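Local coordinates for protein guanylate kinase (Stenotrophomonas maltophilia, PDB 6WCT) that catalyses the transfer of a phosphate group from ATP to GMP, giving GDP and ADP, and is thereby thought to help recycle GMP, at residues Ser31-Ser36 with Ile139-Lys144; Asp86-Ala91 with Arg128-Gly133. All blocks are in the same frame, centred on the assembly; numbering follows the deposited sequence.

Contact 1 (Ser31-Ser36 with Ile139-Lys144). With 5GP (guanosine-5'-monophosphate), chain E; PO4 (phosphate ion), chain F.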
loop_
_atom_site.group_PDB
_atom_site.type_symbol
_atom_site.label_atom_id
_atom_site.label_comp_id
_atom_site.label_asym_id
_atom_site.label_seq_id
_atom_site.Cartn_x
_atom_site.Cartn_y
_atom_site.Cartn_z
ATOM N N SER A 31 12.058 -19.772 -3.541
ATOM C CA SER A 31 11.671 -20.832 -2.620
ATOM C C SER A 31 12.618 -20.845 -1.427
ATOM O O SER A 31 13.811 -20.557 -1.556
ATOM C CB SER A 31 11.670 -22.184 -3.326
ATOM O OG SER A 31 10.568 -22.280 -4.214
ATOM N N GLY A 32 12.067 -21.151 -0.254
ATOM C CA GLY A 32 12.841 -21.146 0.967
ATOM C C GLY A 32 12.953 -19.797 1.649
ATOM O O GLY A 32 13.637 -19.698 2.675
ATOM N N ALA A 33 12.296 -18.758 1.121
ATOM C CA ALA A 33 12.210 -17.469 1.797
ATOM C C ALA A 33 11.018 -17.399 2.744
ATOM O O ALA A 33 10.914 -16.443 3.521
ATOM C CB ALA A 33 12.122 -16.323 0.774
ATOM N N GLY A 34 10.133 -18.394 2.693
ATOM C CA GLY A 34 8.970 -18.463 3.550
ATOM C C GLY A 34 7.701 -17.829 3.028
ATOM O O GLY A 34 6.783 -17.607 3.818
ATOM N N LYS A 35 7.609 -17.534 1.728
ATOM C CA LYS A 35 6.424 -16.847 1.222
ATOM C C LYS A 35 5.152 -17.671 1.413
ATOM O O LYS A 35 4.101 -17.119 1.764
ATOM C CB LYS A 35 6.630 -16.426 -0.245
ATOM C CG LYS A 35 5.498 -16.723 -1.250
ATOM C CD LYS A 35 6.017 -16.760 -2.730
ATOM C CE LYS A 35 6.237 -18.185 -3.238
ATOM N NZ LYS A 35 7.296 -18.266 -4.297
ATOM N N SER A 36 5.203 -18.989 1.172
ATOM C CA SER A 36 3.958 -19.749 1.230
ATOM C C SER A 36 3.379 -19.703 2.641
ATOM O O SER A 36 2.160 -19.576 2.818
ATOM C CB SER A 36 4.160 -21.193 0.761
ATOM O OG SER A 36 4.987 -21.911 1.656
ATOM N N ILE A 139 9.070 -10.893 -1.676
ATOM C CA ILE A 139 9.488 -11.222 -0.313
ATOM C C ILE A 139 10.929 -11.688 -0.378
ATOM O O ILE A 139 11.263 -12.609 -1.135
ATOM C CB ILE A 139 8.560 -12.258 0.341
ATOM C CG1 ILE A 139 7.134 -11.676 0.417
ATOM C CG2 ILE A 139 9.073 -12.647 1.716
ATOM C CD1 ILE A 139 6.117 -12.526 1.148
ATOM N N LEU A 140 11.784 -11.018 0.384
ATOM C CA LEU A 140 13.198 -11.300 0.459
ATOM C C LEU A 140 13.504 -12.027 1.756
ATOM O O LEU A 140 12.866 -11.759 2.781
ATOM C CB LEU A 140 14.038 -10.017 0.402
ATOM C CG LEU A 140 14.042 -9.211 -0.909
ATOM C CD1 LEU A 140 14.938 -7.978 -0.775
ATOM C CD2 LEU A 140 14.490 -10.080 -2.073
ATOM N N PRO A 141 14.441 -12.968 1.695
ATOM C CA PRO A 141 14.945 -13.595 2.908
ATOM C C PRO A 141 15.829 -12.628 3.674
ATOM O O PRO A 141 16.385 -11.688 3.091
ATOM C CB PRO A 141 15.751 -14.796 2.376
ATOM C CG PRO A 141 16.208 -14.347 1.035
ATOM C CD PRO A 141 15.058 -13.535 0.483
ATOM N N PRO A 142 15.972 -12.811 4.987
ATOM C CA PRO A 142 16.828 -11.903 5.769
ATOM C C PRO A 142 18.326 -12.122 5.545
ATOM O O PRO A 142 19.125 -11.345 6.078
ATOM C CB PRO A 142 16.425 -12.201 7.216
ATOM C CG PRO A 142 15.981 -13.637 7.172
ATOM C CD PRO A 142 15.325 -13.831 5.829
ATOM N N SER A 143 18.731 -13.164 4.823
ATOM C CA SER A 143 20.137 -13.400 4.507
ATOM C C SER A 143 20.222 -14.576 3.544
ATOM O O SER A 143 19.250 -15.317 3.354
ATOM C CB SER A 143 20.957 -13.692 5.756
ATOM O OG SER A 143 20.588 -14.958 6.267
ATOM N N LYS A 144 21.396 -14.732 2.920
ATOM C CA LYS A 144 21.634 -15.912 2.088
ATOM C C LYS A 144 21.613 -17.170 2.945
ATOM O O LYS A 144 21.136 -18.228 2.513
ATOM C CB LYS A 144 22.976 -15.798 1.354
ATOM C CG LYS A 144 23.058 -14.706 0.283
ATOM C CD LYS A 144 24.512 -14.406 -0.122
ATOM C CE LYS A 144 25.078 -15.432 -1.101
ATOM N NZ LYS A 144 24.482 -15.298 -2.459
HETATM P P 5GP E . 9.589 -24.196 -6.738
HETATM O O1P 5GP E . 8.308 -24.661 -6.091
HETATM O O2P 5GP E . 10.819 -24.215 -5.831
HETATM O O3P 5GP E . 9.923 -24.885 -8.037
HETATM O "O5'" 5GP E . 9.369 -22.702 -7.186
HETATM C "C5'" 5GP E . 10.212 -22.110 -8.153
HETATM C "C4'" 5GP E . 9.657 -20.784 -8.577
HETATM O "O4'" 5GP E . 8.547 -21.007 -9.486
HETATM C "C3'" 5GP E . 9.094 -19.935 -7.421
HETATM O "O3'" 5GP E . 9.480 -18.576 -7.581
HETATM C "C2'" 5GP E . 7.589 -20.020 -7.632
HETATM O "O2'" 5GP E . 6.859 -18.915 -7.147
HETATM C "C1'" 5GP E . 7.516 -20.124 -9.143
HETATM N N9 5GP E . 6.248 -20.636 -9.635
HETATM C C8 5GP E . 5.359 -21.412 -8.938
HETATM N N7 5GP E . 4.213 -21.556 -9.548
HETATM C C5 5GP E . 4.362 -20.844 -10.727
HETATM C C6 5GP E . 3.450 -20.590 -11.767
HETATM O O6 5GP E . 2.285 -20.978 -11.827
HETATM N N1 5GP E . 3.988 -19.780 -12.752
HETATM C C2 5GP E . 5.261 -19.266 -12.739
HETATM N N2 5GP E . 5.613 -18.475 -13.761
HETATM N N3 5GP E . 6.131 -19.503 -11.762
HETATM C C4 5GP E . 5.620 -20.284 -10.797
HETATM P P PO4 F . 8.304 -21.414 0.615
HETATM O O1 PO4 F . 7.478 -20.315 -0.013
HETATM O O2 PO4 F . 7.463 -22.068 1.677
HETATM O O3 PO4 F . 9.550 -20.874 1.289
HETATM O O4 PO4 F . 8.683 -22.401 -0.467
#
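The apolar touch between Ala33 and Pro141 shows how a phosphate-binding loop can rest on the end of a strand while several of its amides and side chains turn to the ligands. Ala33 CB points at the proline ring and lies 4.1 Å from Pro141 CD. Alongside, Ile139 sends CD1 to 4.2 Å from Lys35 CB; its side chain is extended (chi2 -175°), which carries the methyl out to the foot of the lysine. No hydrogen bond joins the two segments, and all the touching residues are buried.

Most of the polar bonds run to the ligands. A phosphate ion, probably from the crystallisation liquor, sits in the P-loop (Walker A) nest. Gly32 N and Gly34 N both donate to its O3. Ser36 N lies 2.9 Å from phosphate O1, in the straightest of the three amide bonds (161°). The ion's place is consistent with that of a nucleotide phosphate, since these residues bind ADP in a structure of this protein, although none is bound here. From Lys35 the chain bends at chi3 (100°) and leads away from Ile139, bringing NZ to 3.0 Å from GMP O2'; Ala29 O is its second partner. Ser31 OG donates to O2P of the GMP phosphate at 2.5 Å.

Ala33 O accepts a bond from Asn185 ND2, just past strand 181-184. Strand 135-140 runs between strands 24-28 and 181-184 of the parallel sheet, helix 35-45 starts at the loop, and Pro141 is packed by Met173 of helix 159-173 and by Leu220 of the second subunit.

Contact 2 (Asp86-Ala91 with Arg128-Gly133). With 5GP (guanosine-5'-monophosphate), chain E.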
loop_
_atom_site.group_PDB
_atom_site.type_symbol
_atom_site.label_atom_id
_atom_site.label_comp_id
_atom_site.label_asym_id
_atom_site.label_seq_id
_atom_site.Cartn_x
_atom_site.Cartn_y
_atom_site.Cartn_z
ATOM N N ASP A 86 -4.354 -23.442 -22.426
ATOM C CA ASP A 86 -4.926 -23.580 -21.090
ATOM C C ASP A 86 -4.330 -22.618 -20.059
ATOM O O ASP A 86 -4.942 -22.406 -19.009
ATOM C CB ASP A 86 -4.731 -25.017 -20.588
ATOM C CG ASP A 86 -5.441 -26.054 -21.462
ATOM O OD1 ASP A 86 -6.474 -25.721 -22.082
ATOM O OD2 ASP A 86 -4.953 -27.201 -21.541
ATOM N N PHE A 87 -3.173 -22.016 -20.319
ATOM C CA PHE A 87 -2.479 -21.254 -19.282
ATOM C C PHE A 87 -2.701 -19.749 -19.409
ATOM O O PHE A 87 -2.476 -19.164 -20.475
ATOM C CB PHE A 87 -0.988 -21.573 -19.299
ATOM C CG PHE A 87 -0.685 -22.949 -18.812
ATOM C CD1 PHE A 87 -0.995 -23.323 -17.517
ATOM C CD2 PHE A 87 -0.114 -23.882 -19.665
ATOM C CE1 PHE A 87 -0.727 -24.597 -17.074
ATOM C CE2 PHE A 87 0.155 -25.155 -19.231
ATOM C CZ PHE A 87 -0.157 -25.520 -17.933
ATOM N N PHE A 88 -3.118 -19.133 -18.301
ATOM C CA PHE A 88 -3.160 -17.676 -18.192
ATOM C C PHE A 88 -1.767 -17.075 -18.371
ATOM O O PHE A 88 -1.577 -16.107 -19.117
ATOM C CB PHE A 88 -3.765 -17.319 -16.828
ATOM C CG PHE A 88 -3.859 -15.850 -16.543
ATOM C CD1 PHE A 88 -4.746 -15.044 -17.231
ATOM C CD2 PHE A 88 -3.098 -15.289 -15.525
ATOM C CE1 PHE A 88 -4.838 -13.689 -16.942
ATOM C CE2 PHE A 88 -3.188 -13.940 -15.224
ATOM C CZ PHE A 88 -4.058 -13.137 -15.934
ATOM N N GLU A 89 -0.785 -17.642 -17.683
ATOM C CA GLU A 89 0.625 -17.375 -17.885
ATOM C C GLU A 89 1.355 -18.683 -17.652
ATOM O O GLU A 89 0.878 -19.559 -16.923
ATOM C CB GLU A 89 1.176 -16.286 -16.939
ATOM C CG GLU A 89 1.099 -16.609 -15.422
ATOM C CD GLU A 89 2.145 -17.619 -14.919
ATOM O OE1 GLU A 89 1.834 -18.410 -13.991
ATOM O OE2 GLU A 89 3.271 -17.638 -15.441
ATOM N N HIS A 90 2.515 -18.814 -18.270
ATOM C CA HIS A 90 3.334 -19.984 -18.017
ATOM C C HIS A 90 4.757 -19.608 -18.351
ATOM O O HIS A 90 5.006 -18.667 -19.104
ATOM C CB HIS A 90 2.862 -21.197 -18.822
ATOM C CG HIS A 90 3.151 -21.091 -20.286
ATOM N ND1 HIS A 90 2.300 -20.457 -21.162
ATOM C CD2 HIS A 90 4.197 -21.531 -21.023
ATOM C CE1 HIS A 90 2.805 -20.520 -22.383
ATOM N NE2 HIS A 90 3.956 -21.167 -22.326
ATOM N N ALA A 91 5.689 -20.332 -17.753
ATOM C CA ALA A 91 7.079 -19.979 -17.952
ATOM C C ALA A 91 7.952 -21.186 -17.673
ATOM O O ALA A 91 7.589 -22.089 -16.915
ATOM C CB ALA A 91 7.478 -18.798 -17.066
ATOM N N ARG A 128 1.402 -8.798 -15.702
ATOM C CA ARG A 128 1.319 -7.338 -15.709
ATOM C C ARG A 128 0.809 -6.818 -17.047
ATOM O O ARG A 128 0.052 -5.842 -17.089
ATOM C CB ARG A 128 2.680 -6.715 -15.383
ATOM C CG ARG A 128 2.956 -6.549 -13.886
ATOM C CD ARG A 128 4.312 -5.888 -13.572
ATOM N NE ARG A 128 4.804 -6.329 -12.253
ATOM C CZ ARG A 128 5.746 -7.249 -12.069
ATOM N NH1 ARG A 128 6.111 -7.616 -10.836
ATOM N NH2 ARG A 128 6.317 -7.827 -13.116
ATOM N N GLN A 129 1.218 -7.450 -18.152
ATOM C CA GLN A 129 0.756 -7.016 -19.472
ATOM C C GLN A 129 -0.684 -7.432 -19.726
ATOM O O GLN A 129 -1.359 -6.808 -20.551
ATOM C CB GLN A 129 1.667 -7.568 -20.571
ATOM N N LEU A 130 -1.155 -8.481 -19.043
ATOM C CA LEU A 130 -2.523 -8.951 -19.214
ATOM C C LEU A 130 -3.464 -8.144 -18.321
ATOM O O LEU A 130 -4.535 -7.718 -18.759
ATOM C CB LEU A 130 -2.600 -10.449 -18.890
ATOM C CG LEU A 130 -1.963 -11.448 -19.864
ATOM C CD1 LEU A 130 -1.933 -12.837 -19.248
ATOM C CD2 LEU A 130 -2.669 -11.491 -21.207
ATOM N N VAL A 131 -3.105 -7.959 -17.050
ATOM C CA VAL A 131 -3.963 -7.224 -16.122
ATOM C C VAL A 131 -3.183 -6.028 -15.584
ATOM O O VAL A 131 -2.272 -6.197 -14.757
ATOM C CB VAL A 131 -4.463 -8.126 -14.983
ATOM C CG1 VAL A 131 -5.332 -7.326 -14.025
ATOM C CG2 VAL A 131 -5.215 -9.342 -15.548
ATOM N N PRO A 132 -3.560 -4.807 -15.963
ATOM C CA PRO A 132 -2.734 -3.640 -15.596
ATOM C C PRO A 132 -2.584 -3.436 -14.098
ATOM O O PRO A 132 -1.458 -3.269 -13.604
ATOM C CB PRO A 132 -3.466 -2.468 -16.269
ATOM C CG PRO A 132 -4.256 -3.072 -17.374
ATOM C CD PRO A 132 -4.637 -4.462 -16.906
ATOM N N GLY A 133 -3.693 -3.411 -13.362
ATOM C CA GLY A 133 -3.650 -2.967 -11.984
ATOM C C GLY A 133 -3.276 -4.030 -10.971
ATOM O O GLY A 133 -3.649 -3.923 -9.801
HETATM P P 5GP E . 9.589 -24.196 -6.738
HETATM O O1P 5GP E . 8.308 -24.661 -6.091
HETATM O O2P 5GP E . 10.819 -24.215 -5.831
HETATM O O3P 5GP E . 9.923 -24.885 -8.037
HETATM O "O5'" 5GP E . 9.369 -22.702 -7.186
HETATM C "C5'" 5GP E . 10.212 -22.110 -8.153
HETATM C "C4'" 5GP E . 9.657 -20.784 -8.577
HETATM O "O4'" 5GP E . 8.547 -21.007 -9.486
HETATM C "C3'" 5GP E . 9.094 -19.935 -7.421
HETATM O "O3'" 5GP E . 9.480 -18.576 -7.581
HETATM C "C2'" 5GP E . 7.589 -20.020 -7.632
HETATM O "O2'" 5GP E . 6.859 -18.915 -7.147
HETATM C "C1'" 5GP E . 7.516 -20.124 -9.143
HETATM N N9 5GP E . 6.248 -20.636 -9.635
HETATM C C8 5GP E . 5.359 -21.412 -8.938
HETATM N N7 5GP E . 4.213 -21.556 -9.548
HETATM C C5 5GP E . 4.362 -20.844 -10.727
HETATM C C6 5GP E . 3.450 -20.590 -11.767
HETATM O O6 5GP E . 2.285 -20.978 -11.827
HETATM N N1 5GP E . 3.988 -19.780 -12.752
HETATM C C2 5GP E . 5.261 -19.266 -12.739
HETATM N N2 5GP E . 5.613 -18.475 -13.761
HETATM N N3 5GP E . 6.131 -19.503 -11.762
HETATM C C4 5GP E . 5.620 -20.284 -10.797
#
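Glu89 OE1, one residue beyond the Phe88 that packs on Leu130, is held by two groups: N1 of the GMP base at 2.8 Å and the hydroxyl of Thr100. The other carboxylate oxygen, OE2, takes the base amino group N2 at 3.0 Å and in a straighter line (159°, against 140° at OE1). A carboxylate paired in this way with N1 and N2 reads the guanine edge, and the bond with Thr100 probably helps to fix its rotation. The bend at chi2 (76°) leads the carboxylate away from Leu130 and Val131 and toward the base, while the side chain still touches Gln126 and Val127 of helix 121-130.

Behind this polar site the contact is apolar. Leu130 lays CD1 over one face of the Phe88 ring, 4.0 Å from the ring centroid and displaced toward the rim at CE1, in a CH-pi contact. The same methyl also packs against the backbone, 3.3 Å from Phe88 O. Phe88 CG stands anti to the backbone N, which swings the ring out to the end of the helix, and the leucine and phenylalanine side chains run antiparallel, each passing alongside the other. Val131 comes instead at the ring edge, CG2 lying near the ring plane at 4.0 Å from Phe88 CZ and its side chain standing roughly perpendicular to that of Phe88.

Strand 87-93, an edge strand of the mixed sheet, thus meets the C-terminal end of helix 121-130. Val127 of that helix also touches Phe88, and Leu24 of strand 24-28, in the parallel sheet, packs on both Phe88 and Val131.

In the fold
Contacts 1 and 2 hold different ends of the same GMP: contact 1 reaches its phosphate and ribose, whereas contact 2 reaches the guanine base. Their centres are about 24 Å apart, on opposite sides of the centre of the chain, and their nearest atoms come no closer than about 10 Å, which leaves the two without direct touch. In sequence, contact 2 is nested within the loop that contact 1 closes: helix 121-130, which ends in contact 2, is followed directly by strand 135-140, which ends in contact 1. Ser54, Arg61, Tyr70, Asp120 and Glu172 also hydrogen-bond to GMP.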